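Local coordinates for nitrite oxidoreductase subunit A (Kuenenia stuttgartiensis, PDB 7B04), which belongs to the molybdopterin oxidoreductase family and binds a molybdenum atom, an iron/sulfur cluster and two copies of the pterin-guanylate ligand MD1, at residues 331-336 with 348-353; 301-306 with 521-526; 911-916 with 1014-1019. All coordinates share one frame; numbering follows the deposited sequence.

Contact 1 of 3, residues 331-336 with 348-353; sequences VVITPE and IPIRNN. With MD1 (phosphoric acid 4-(2-amino-4-oxo-3,4,5,6,-tetrahydro-pteridin-6-yl)-2-hydroxy-3,4-dimercapto-but-3-en-yl ester guanylate ester), chain C.
The Pro335 ring and the Asn352 amide cross at about a right angle, with ND2 3.2 Å from Pro335 CG, and together they line one face of the guanine of MD1. Pro335 CD lies over that face, 3.4 Å from N3. On the same side, Ile350 CG2 covers the exocyclic N2 at 3.9 Å. Two backbone groups read the rim of the base: Ile333 O accepts from N2, off the plane on the Pro335 side, and Asn353 N donates to O6 over 2.8 Å (166°), nearer the plane. Glu336, its chain bent at chi2 (-112°), turns its carboxylate to the ribose, where OE2 accepts from O3' at 2.5 Å; OE1 accepts from O2', though the modelled separation there is too short to trust.

Behind the base, Ile348 N donates to Val332 O at 3.0 Å, almost straight at 174°, while the return bond from Thr334 N to Ile348 O is weak. Ile333 and Ile348 run side by side, CG1 of the former 3.7 Å from CD1 of the latter. The site lies where the chain leaves the C-terminal end of strand 329-332, the usual place for a nucleotide in a Rossmann-like fold. That strand's other edge is hydrogen-bonded to strand 301-304; Leu507 and Leu511 of helix 505-517 cover Ile348, and Leu358 of helix 355-368 packs on Ile333 and Ile350.

Contact 2 of 3, residues 301-306 with 521-526; sequences LLIQTG and VAIHYG. With MD1 (phosphoric acid 4-(2-amino-4-oxo-3,4,5,6,-tetrahydro-pteridin-6-yl)-2-hydroxy-3,4-dimercapto-but-3-en-yl ester guanylate ester), chain C.
Ile303 O receives the amide of His524 at 2.6 Å (161°), and the CA-H of Ile523 also approaches this oxygen, CA lying 3.4 Å from it. It is one link in a regular parallel ladder between strands 301-304 and 521-525 of a five-stranded parallel sheet with the strand order 3-2-1-4-5, that of a Rossmann-like fold. These two are first and fourth in chain order, and neighbours in the sheet; between them the connections change direction, the place where such folds commonly open a nucleotide-binding crevice. The bonds pass back and forth: Ala522 N to Leu301 O, Ile303 N to Ala522 O, and last Thr305 N to His524 O, 2.9 Å.

One face carries Leu301, Val521, Ile303 and Ile523; Ile303 CD1 touches Ile523 CG1 and Val521 CG1, both at 4.1 Å, and helix 505-517 covers Ile303 through Leu511 and Ile515. The face of Leu302, Gln304, Ala522 and His524 is more polar. There Leu302 CD1 meets Ala522 CB at 3.8 Å, while His524 ND1 is hydrogen-bonded to Trp562 NE1.

Past the ladder, with Thr305 OG1 anti to the backbone N (chi1 -164°), CG2 is left between N and the carbonyl carbon and lies alongside Tyr525 CB. Tyr525 OH is held by His280 and Ser559. Both segments then reach MD1: Thr305 O makes a weak hydrogen bond with N2 of the guanine, Gly306 O lies 3.2 Å from C5', and the bare CA of Gly526 comes within 3.4 Å of the phosphate oxygen O2B.

Contact 3 of 3, residues 911-916 with 1014-1019; sequences FYCVTP and NCTMMK. With MD1 (phosphoric acid 4-(2-amino-4-oxo-3,4,5,6,-tetrahydro-pteridin-6-yl)-2-hydroxy-3,4-dimercapto-but-3-en-yl ester guanylate ester), chain C.
Val914 divides its methyls between protein and ligand: CG2 packs on Met1017 CG at 3.6 Å, crossing it at about a right angle, and CG1 touches C8 of the MD1 guanine, also at 3.6 Å. Its chi1 of -69° puts CG1 anti to the carbonyl carbon, toward the guanine, and CG2 against segment 1014-1019. Pro916 does likewise, its CD 3.5 Å from Met1017 CG and its CB against the phosphate oxygens O1A and O2A. Thr915, between them in sequence, has OG1 hydrogen-bonded to N17 of the second MD1.

A parallel backbone ladder positions this shell: Val914 N donates to Thr1016 O, and Met1018 N to Val914 O (3.0 Å). Farther back, Thr1016 grips Tyr912 O twice. Its OG1 lies in the carbonyl plane on a lone pair at 2.6 Å, while its N comes from above that plane at 2.9 Å. Cys913 SG meets Met1018 CE at 3.6 Å. Lys1019 NZ is hydrogen-bonded to Lys917 O and salt-bridged to Glu311.

The two strands belong to a six-stranded mixed sheet whose end strands also pair, consistent with the C-terminal beta-barrel domain of this family; strand 1102-1109 pairs beside 911-914, and strand 956-959 flanks 1015-1018.

Along the chain, contact 1 lies within the interval spanned by contact 2, and contact 3 follows far later. Contacts 1 and 2, with centres 12 Å apart, share the parallel sheet: strands 329-332 and 301-304 are neighbours, joined by probable hydrogen bonds from Ile333 N to Gln304 O and from Gln304 N to Val331 O. Contact 3 belongs to the separate mixed sheet. Its centre is 13 Å from that of contact 1, which it touches where Asn352 packs on Tyr912, Val914 and Cys1015; contacts 2 and 3 do not touch, their nearest atoms being about 8 Å apart. All three meet the same MD1, whose nucleotide end is thus bound between two parts of the fold.

Contact 1 of 3, residues 331-336 with 348-353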
# COMPACT_ATOMS: atom_id res chain seq x y z
N VAL B 331 -4.27 11.69 -19.28
CA VAL B 331 -3.95 10.65 -20.25
C VAL B 331 -3.00 9.65 -19.61
O VAL B 331 -2.03 10.05 -18.95
CB VAL B 331 -3.31 11.24 -21.53
CG1 VAL B 331 -3.02 10.14 -22.54
CG2 VAL B 331 -4.20 12.31 -22.13
N VAL B 332 -3.27 8.37 -19.79
CA VAL B 332 -2.43 7.29 -19.30
C VAL B 332 -2.09 6.38 -20.47
O VAL B 332 -2.99 5.95 -21.21
CB VAL B 332 -3.11 6.49 -18.17
CG1 VAL B 332 -2.26 5.29 -17.77
CG2 VAL B 332 -3.38 7.38 -16.98
N ILE B 333 -0.81 6.08 -20.65
CA ILE B 333 -0.33 5.29 -21.78
C ILE B 333 0.40 4.09 -21.20
O ILE B 333 1.61 4.11 -20.98
CB ILE B 333 0.59 6.10 -22.71
CG1 ILE B 333 -0.11 7.36 -23.20
CG2 ILE B 333 1.05 5.25 -23.88
CD1 ILE B 333 0.82 8.37 -23.84
N THR B 334 -0.33 3.00 -20.98
CA THR B 334 0.23 1.81 -20.34
C THR B 334 -0.29 0.57 -21.05
O THR B 334 -1.38 0.60 -21.64
CB THR B 334 -0.11 1.74 -18.84
OG1 THR B 334 -1.53 1.81 -18.67
CG2 THR B 334 0.56 2.87 -18.07
N PRO B 335 0.47 -0.53 -21.02
CA PRO B 335 -0.05 -1.78 -21.58
C PRO B 335 -1.25 -2.31 -20.83
O PRO B 335 -2.14 -2.92 -21.44
CB PRO B 335 1.15 -2.73 -21.48
CG PRO B 335 1.95 -2.19 -20.34
CD PRO B 335 1.82 -0.70 -20.44
N GLU B 336 -1.31 -2.09 -19.52
CA GLU B 336 -2.40 -2.56 -18.68
C GLU B 336 -3.38 -1.43 -18.41
O GLU B 336 -3.08 -0.25 -18.58
CB GLU B 336 -1.86 -3.09 -17.35
CG GLU B 336 -1.61 -1.99 -16.33
CD GLU B 336 -0.14 -1.77 -16.03
OE1 GLU B 336 0.66 -1.67 -16.98
OE2 GLU B 336 0.21 -1.68 -14.83
N ILE B 348 -4.48 4.82 -23.51
CA ILE B 348 -3.79 4.38 -24.73
C ILE B 348 -3.04 3.08 -24.45
O ILE B 348 -1.97 3.10 -23.83
CB ILE B 348 -2.83 5.46 -25.24
CG1 ILE B 348 -3.59 6.75 -25.57
CG2 ILE B 348 -2.07 4.96 -26.46
CD1 ILE B 348 -2.69 7.94 -25.83
N PRO B 349 -3.56 1.93 -24.88
CA PRO B 349 -2.78 0.70 -24.79
C PRO B 349 -1.55 0.78 -25.69
O PRO B 349 -1.57 1.43 -26.74
CB PRO B 349 -3.75 -0.39 -25.27
CG PRO B 349 -5.11 0.22 -25.12
CD PRO B 349 -4.92 1.68 -25.39
N ILE B 350 -0.49 0.10 -25.28
CA ILE B 350 0.77 0.13 -26.02
C ILE B 350 1.52 -1.17 -25.75
O ILE B 350 1.35 -1.80 -24.70
CB ILE B 350 1.62 1.36 -25.64
CG1 ILE B 350 2.73 1.59 -26.66
CG2 ILE B 350 2.20 1.22 -24.24
CD1 ILE B 350 3.38 2.95 -26.58
N ARG B 351 2.34 -1.57 -26.72
CA ARG B 351 3.24 -2.69 -26.51
C ARG B 351 4.42 -2.23 -25.67
O ARG B 351 4.90 -1.10 -25.81
CB ARG B 351 3.72 -3.24 -27.86
CG ARG B 351 4.61 -4.48 -27.77
CD ARG B 351 4.78 -5.13 -29.13
NE ARG B 351 5.49 -4.28 -30.08
CZ ARG B 351 6.81 -4.29 -30.24
NH1 ARG B 351 7.37 -3.48 -31.13
NH2 ARG B 351 7.57 -5.10 -29.51
N ASN B 352 4.89 -3.11 -24.79
CA ASN B 352 5.94 -2.73 -23.86
C ASN B 352 7.27 -2.52 -24.58
O ASN B 352 7.57 -3.18 -25.58
CB ASN B 352 6.07 -3.78 -22.76
CG ASN B 352 4.72 -4.27 -22.26
OD1 ASN B 352 3.94 -4.84 -23.03
ND2 ASN B 352 4.45 -4.06 -20.98
N ASN B 353 8.07 -1.59 -24.04
CA ASN B 353 9.39 -1.26 -24.55
C ASN B 353 9.32 -0.62 -25.93
O ASN B 353 10.22 -0.82 -26.77
CB ASN B 353 10.31 -2.49 -24.57
CG ASN B 353 11.78 -2.13 -24.53
OD1 ASN B 353 12.15 -0.96 -24.58
ND2 ASN B 353 12.63 -3.15 -24.43
PB MD1 C . 6.64 3.52 -10.87
O3B MD1 C . 7.14 2.10 -11.53
O1B MD1 C . 5.15 3.65 -11.03
O2B MD1 C . 7.33 4.66 -11.58
O3A MD1 C . 7.04 3.53 -9.27
C10 MD1 C . 8.38 3.60 -8.87
C11 MD1 C . 8.47 4.42 -7.55
O11 MD1 C . 7.13 4.08 -6.75
C12 MD1 C . 9.65 4.17 -6.95
S12 MD1 C . 11.13 3.95 -7.98
C13 MD1 C . 9.92 4.10 -5.42
S13 MD1 C . 11.63 3.77 -4.94
C14 MD1 C . 8.94 4.21 -4.37
N15 MD1 C . 8.03 2.91 -4.55
C16 MD1 C . 6.81 2.99 -3.84
C15 MD1 C . 6.23 1.82 -3.13
O14 MD1 C . 6.79 0.78 -3.14
N17 MD1 C . 4.94 1.98 -2.41
C17 MD1 C . 4.21 3.35 -2.41
N16 MD1 C . 2.95 3.50 -1.70
N18 MD1 C . 4.80 4.54 -3.13
C20 MD1 C . 6.06 4.40 -3.83
N8 MD1 C . 6.65 5.47 -4.52
C7 MD1 C . 8.23 5.53 -4.25
PA MD1 C . 6.13 0.91 -12.07
O1A MD1 C . 6.92 -0.37 -12.18
O2A MD1 C . 5.01 0.74 -11.08
O5' MD1 C . 5.51 1.27 -13.55
C5' MD1 C . 4.37 2.07 -13.64
C4' MD1 C . 3.44 1.62 -14.81
O4' MD1 C . 4.20 1.54 -16.17
C1' MD1 C . 3.70 0.20 -16.77
N9 MD1 C . 4.64 -0.34 -17.79
C4 MD1 C . 4.78 0.28 -18.95
N3 MD1 C . 4.16 1.52 -19.50
C2 MD1 C . 4.52 1.99 -20.84
N2 MD1 C . 3.92 3.20 -21.37
N1 MD1 C . 5.48 1.26 -21.63
C6 MD1 C . 6.07 0.07 -21.09
O6 MD1 C . 6.86 -0.54 -21.73
C5 MD1 C . 5.69 -0.42 -19.69
N7 MD1 C . 6.08 -1.47 -18.97
C8 MD1 C . 5.43 -1.43 -17.79
C2' MD1 C . 3.65 -0.54 -15.74
O2' MD1 C . 2.81 -1.71 -15.98
C3' MD1 C . 2.97 0.45 -14.59
O3' MD1 C . 1.52 0.47 -14.75

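Contact 2 of 3, residues 301-306 with 521-526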
# COMPACT_ATOMS: atom_id res chain seq x y z
N LEU B 301 -3.56 19.49 -19.47
CA LEU B 301 -3.54 18.17 -20.10
C LEU B 301 -2.33 17.44 -19.55
O LEU B 301 -1.19 17.80 -19.85
CB LEU B 301 -3.48 18.25 -21.63
CG LEU B 301 -3.27 16.84 -22.22
CD1 LEU B 301 -4.58 16.12 -22.45
CD2 LEU B 301 -2.45 16.89 -23.50
N LEU B 302 -2.60 16.42 -18.76
CA LEU B 302 -1.58 15.70 -18.01
C LEU B 302 -1.41 14.30 -18.58
O LEU B 302 -2.37 13.51 -18.59
CB LEU B 302 -1.97 15.65 -16.54
CG LEU B 302 -1.00 14.85 -15.73
CD1 LEU B 302 0.30 15.53 -15.93
CD2 LEU B 302 -1.43 15.05 -14.34
N ILE B 303 -0.19 13.97 -19.01
CA ILE B 303 0.10 12.72 -19.70
C ILE B 303 0.96 11.84 -18.80
O ILE B 303 1.95 12.30 -18.23
CB ILE B 303 0.79 12.98 -21.05
CG1 ILE B 303 -0.14 13.76 -21.98
CG2 ILE B 303 1.23 11.67 -21.69
CD1 ILE B 303 0.57 14.38 -23.16
N GLN B 304 0.58 10.57 -18.70
CA GLN B 304 1.24 9.59 -17.85
C GLN B 304 1.62 8.40 -18.73
O GLN B 304 0.75 7.78 -19.33
CB GLN B 304 0.33 9.13 -16.70
CG GLN B 304 0.35 10.01 -15.46
CD GLN B 304 -0.99 10.01 -14.73
OE1 GLN B 304 -2.05 9.95 -15.35
NE2 GLN B 304 -0.94 10.05 -13.40
N THR B 305 2.92 8.09 -18.81
CA THR B 305 3.39 7.05 -19.72
C THR B 305 3.92 5.80 -19.02
O THR B 305 3.52 4.70 -19.37
CB THR B 305 4.43 7.65 -20.70
OG1 THR B 305 4.63 6.76 -21.82
CG2 THR B 305 5.75 7.92 -20.04
N GLY B 306 4.82 5.93 -18.05
CA GLY B 306 5.42 4.78 -17.40
C GLY B 306 5.26 4.84 -15.90
O GLY B 306 6.12 4.34 -15.16
N VAL B 521 0.91 21.57 -20.79
CA VAL B 521 0.95 20.14 -21.04
C VAL B 521 2.11 19.57 -20.24
O VAL B 521 3.21 20.15 -20.25
CB VAL B 521 1.10 19.84 -22.54
CG1 VAL B 521 1.54 18.39 -22.78
CG2 VAL B 521 -0.18 20.15 -23.29
N ALA B 522 1.88 18.47 -19.55
CA ALA B 522 2.92 17.83 -18.76
C ALA B 522 2.93 16.34 -19.04
O ALA B 522 1.87 15.69 -19.06
CB ALA B 522 2.73 18.07 -17.26
N ILE B 523 4.12 15.80 -19.28
CA ILE B 523 4.33 14.37 -19.49
C ILE B 523 5.02 13.83 -18.25
O ILE B 523 6.09 14.31 -17.87
CB ILE B 523 5.16 14.09 -20.75
CG1 ILE B 523 4.48 14.71 -21.97
CG2 ILE B 523 5.32 12.60 -20.94
CD1 ILE B 523 5.35 14.74 -23.21
N HIS B 524 4.41 12.84 -17.62
CA HIS B 524 4.95 12.23 -16.42
C HIS B 524 5.23 10.76 -16.68
O HIS B 524 4.44 10.06 -17.31
CB HIS B 524 4.00 12.39 -15.24
CG HIS B 524 3.93 13.80 -14.73
ND1 HIS B 524 4.73 14.27 -13.72
CD2 HIS B 524 3.19 14.85 -15.15
CE1 HIS B 524 4.46 15.55 -13.50
NE2 HIS B 524 3.52 15.92 -14.36
N TYR B 525 6.38 10.31 -16.17
CA TYR B 525 6.82 8.94 -16.39
C TYR B 525 7.60 8.47 -15.18
O TYR B 525 7.94 9.24 -14.29
CB TYR B 525 7.70 8.81 -17.63
CG TYR B 525 8.66 9.94 -17.89
CD1 TYR B 525 8.23 11.10 -18.54
CD2 TYR B 525 10.00 9.84 -17.55
CE1 TYR B 525 9.10 12.12 -18.80
CE2 TYR B 525 10.88 10.87 -17.82
CZ TYR B 525 10.42 12.01 -18.44
OH TYR B 525 11.30 13.03 -18.70
N GLY B 526 7.88 7.18 -15.18
CA GLY B 526 8.62 6.55 -14.10
C GLY B 526 9.31 5.32 -14.59
O GLY B 526 9.70 5.22 -15.76
PB MD1 C . 6.64 3.52 -10.87
O3B MD1 C . 7.14 2.10 -11.53
O1B MD1 C . 5.15 3.65 -11.03
O2B MD1 C . 7.33 4.66 -11.58
O3A MD1 C . 7.04 3.53 -9.27
C10 MD1 C . 8.38 3.60 -8.87
C11 MD1 C . 8.47 4.42 -7.55
O11 MD1 C . 7.13 4.08 -6.75
C12 MD1 C . 9.65 4.17 -6.95
S12 MD1 C . 11.13 3.95 -7.98
C13 MD1 C . 9.92 4.10 -5.42
S13 MD1 C . 11.63 3.77 -4.94
C14 MD1 C . 8.94 4.21 -4.37
N15 MD1 C . 8.03 2.91 -4.55
C16 MD1 C . 6.81 2.99 -3.84
C15 MD1 C . 6.23 1.82 -3.13
O14 MD1 C . 6.79 0.78 -3.14
N17 MD1 C . 4.94 1.98 -2.41
C17 MD1 C . 4.21 3.35 -2.41
N16 MD1 C . 2.95 3.50 -1.70
N18 MD1 C . 4.80 4.54 -3.13
C20 MD1 C . 6.06 4.40 -3.83
N8 MD1 C . 6.65 5.47 -4.52
C7 MD1 C . 8.23 5.53 -4.25
PA MD1 C . 6.13 0.91 -12.07
O1A MD1 C . 6.92 -0.37 -12.18
O2A MD1 C . 5.01 0.74 -11.08
O5' MD1 C . 5.51 1.27 -13.55
C5' MD1 C . 4.37 2.07 -13.64
C4' MD1 C . 3.44 1.62 -14.81
O4' MD1 C . 4.20 1.54 -16.17
C1' MD1 C . 3.70 0.20 -16.77
N9 MD1 C . 4.64 -0.34 -17.79
C4 MD1 C . 4.78 0.28 -18.95
N3 MD1 C . 4.16 1.52 -19.50
C2 MD1 C . 4.52 1.99 -20.84
N2 MD1 C . 3.92 3.20 -21.37
N1 MD1 C . 5.48 1.26 -21.63
C6 MD1 C . 6.07 0.07 -21.09
O6 MD1 C . 6.86 -0.54 -21.73
C5 MD1 C . 5.69 -0.42 -19.69
N7 MD1 C . 6.08 -1.47 -18.97
C8 MD1 C . 5.43 -1.43 -17.79
C2' MD1 C . 3.65 -0.54 -15.74
O2' MD1 C . 2.81 -1.71 -15.98
C3' MD1 C . 2.97 0.45 -14.59
O3' MD1 C . 1.52 0.47 -14.75

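Contact 3 of 3, residues 911-916 with 1014-1019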
# COMPACT_ATOMS: atom_id res chain seq x y z
N PHE B 911 6.13 -14.13 -22.81
CA PHE B 911 5.35 -13.35 -21.86
C PHE B 911 6.24 -12.26 -21.28
O PHE B 911 7.30 -12.57 -20.73
CB PHE B 911 4.79 -14.22 -20.73
CG PHE B 911 3.61 -15.04 -21.12
CD1 PHE B 911 2.37 -14.45 -21.30
CD2 PHE B 911 3.72 -16.41 -21.29
CE1 PHE B 911 1.27 -15.21 -21.65
CE2 PHE B 911 2.63 -17.17 -21.64
CZ PHE B 911 1.40 -16.57 -21.82
N TYR B 912 5.81 -11.01 -21.39
CA TYR B 912 6.51 -10.00 -20.63
C TYR B 912 6.25 -10.24 -19.15
O TYR B 912 5.28 -10.91 -18.77
CB TYR B 912 6.06 -8.59 -21.03
CG TYR B 912 6.30 -8.22 -22.48
CD1 TYR B 912 7.53 -7.75 -22.90
CD2 TYR B 912 5.28 -8.33 -23.42
CE1 TYR B 912 7.75 -7.41 -24.23
CE2 TYR B 912 5.49 -7.99 -24.74
CZ TYR B 912 6.73 -7.53 -25.14
OH TYR B 912 6.93 -7.19 -26.46
N CYS B 913 7.10 -9.67 -18.31
CA CYS B 913 6.92 -9.87 -16.88
C CYS B 913 7.34 -8.57 -16.19
O CYS B 913 8.49 -8.40 -15.80
CB CYS B 913 7.70 -11.06 -16.35
SG CYS B 913 7.28 -11.53 -14.67
N VAL B 914 6.38 -7.69 -16.04
CA VAL B 914 6.62 -6.42 -15.37
C VAL B 914 6.63 -6.66 -13.87
O VAL B 914 5.91 -7.52 -13.36
CB VAL B 914 5.55 -5.39 -15.76
CG1 VAL B 914 5.69 -4.99 -17.22
CG2 VAL B 914 4.17 -5.96 -15.51
N THR B 915 7.49 -5.94 -13.16
CA THR B 915 7.52 -6.00 -11.71
C THR B 915 7.36 -4.57 -11.20
O THR B 915 8.33 -3.94 -10.76
CB THR B 915 8.78 -6.66 -11.17
OG1 THR B 915 9.94 -5.92 -11.57
CG2 THR B 915 8.89 -8.09 -11.68
N PRO B 916 6.14 -4.04 -11.20
CA PRO B 916 5.91 -2.68 -10.73
C PRO B 916 5.92 -2.67 -9.21
O PRO B 916 6.08 -3.70 -8.56
CB PRO B 916 4.52 -2.34 -11.29
CG PRO B 916 4.25 -3.37 -12.35
CD PRO B 916 4.94 -4.60 -11.83
N ASN B 1014 0.14 -11.06 -23.71
CA ASN B 1014 1.57 -11.35 -23.56
C ASN B 1014 2.22 -10.59 -22.40
O ASN B 1014 3.43 -10.36 -22.44
CB ASN B 1014 2.30 -11.04 -24.86
CG ASN B 1014 1.83 -11.89 -26.01
OD1 ASN B 1014 1.20 -11.40 -26.95
ND2 ASN B 1014 2.12 -13.19 -25.95
N CYS B 1015 1.47 -10.24 -21.36
CA CYS B 1015 2.04 -9.45 -20.28
C CYS B 1015 1.57 -9.98 -18.94
O CYS B 1015 0.37 -10.14 -18.72
CB CYS B 1015 1.67 -7.97 -20.42
SG CYS B 1015 2.41 -6.90 -19.16
N THR B 1016 2.53 -10.24 -18.06
CA THR B 1016 2.28 -10.74 -16.72
C THR B 1016 2.89 -9.77 -15.72
O THR B 1016 3.83 -9.04 -16.03
CB THR B 1016 2.88 -12.14 -16.53
OG1 THR B 1016 4.31 -12.06 -16.64
CG2 THR B 1016 2.35 -13.09 -17.59
N MET B 1017 2.35 -9.77 -14.50
CA MET B 1017 2.72 -8.77 -13.52
C MET B 1017 2.93 -9.42 -12.16
O MET B 1017 2.11 -10.21 -11.71
CB MET B 1017 1.65 -7.68 -13.41
CG MET B 1017 2.09 -6.45 -12.63
SD MET B 1017 1.92 -6.59 -10.84
CE MET B 1017 0.18 -6.23 -10.63
N MET B 1018 4.04 -9.05 -11.52
CA MET B 1018 4.29 -9.37 -10.12
C MET B 1018 4.71 -8.09 -9.43
O MET B 1018 5.57 -7.37 -9.94
CB MET B 1018 5.38 -10.44 -9.96
CG MET B 1018 5.07 -11.77 -10.62
SD MET B 1018 6.32 -13.02 -10.25
CE MET B 1018 7.70 -12.43 -11.23
N LYS B 1019 4.13 -7.80 -8.27
CA LYS B 1019 4.53 -6.60 -7.55
C LYS B 1019 5.93 -6.82 -7.00
O LYS B 1019 6.34 -7.95 -6.71
CB LYS B 1019 3.53 -6.26 -6.46
CG LYS B 1019 2.22 -5.69 -7.00
CD LYS B 1019 2.46 -4.40 -7.77
CE LYS B 1019 1.16 -3.76 -8.23
NZ LYS B 1019 1.38 -2.56 -9.08
PB MD1 C . 6.64 3.52 -10.87
O3B MD1 C . 7.14 2.10 -11.53
O1B MD1 C . 5.15 3.65 -11.03
O2B MD1 C . 7.33 4.66 -11.58
O3A MD1 C . 7.04 3.53 -9.27
C10 MD1 C . 8.38 3.60 -8.87
C11 MD1 C . 8.47 4.42 -7.55
O11 MD1 C . 7.13 4.08 -6.75
C12 MD1 C . 9.65 4.17 -6.95
S12 MD1 C . 11.13 3.95 -7.98
C13 MD1 C . 9.92 4.10 -5.42
S13 MD1 C . 11.63 3.77 -4.94
C14 MD1 C . 8.94 4.21 -4.37
N15 MD1 C . 8.03 2.91 -4.55
C16 MD1 C . 6.81 2.99 -3.84
C15 MD1 C . 6.23 1.82 -3.13
O14 MD1 C . 6.79 0.78 -3.14
N17 MD1 C . 4.94 1.98 -2.41
C17 MD1 C . 4.21 3.35 -2.41
N16 MD1 C . 2.95 3.50 -1.70
N18 MD1 C . 4.80 4.54 -3.13
C20 MD1 C . 6.06 4.40 -3.83
N8 MD1 C . 6.65 5.47 -4.52
C7 MD1 C . 8.23 5.53 -4.25
PA MD1 C . 6.13 0.91 -12.07
O1A MD1 C . 6.92 -0.37 -12.18
O2A MD1 C . 5.01 0.74 -11.08
O5' MD1 C . 5.51 1.27 -13.55
C5' MD1 C . 4.37 2.07 -13.64
C4' MD1 C . 3.44 1.62 -14.81
O4' MD1 C . 4.20 1.54 -16.17
C1' MD1 C . 3.70 0.20 -16.77
N9 MD1 C . 4.64 -0.34 -17.79
C4 MD1 C . 4.78 0.28 -18.95
N3 MD1 C . 4.16 1.52 -19.50
C2 MD1 C . 4.52 1.99 -20.84
N2 MD1 C . 3.92 3.20 -21.37
N1 MD1 C . 5.48 1.26 -21.63
C6 MD1 C . 6.07 0.07 -21.09
O6 MD1 C . 6.86 -0.54 -21.73
C5 MD1 C . 5.69 -0.42 -19.69
N7 MD1 C . 6.08 -1.47 -18.97
C8 MD1 C . 5.43 -1.43 -17.79
C2' MD1 C . 3.65 -0.54 -15.74
O2' MD1 C . 2.81 -1.71 -15.98
C3' MD1 C . 2.97 0.45 -14.59
O3' MD1 C . 1.52 0.47 -14.75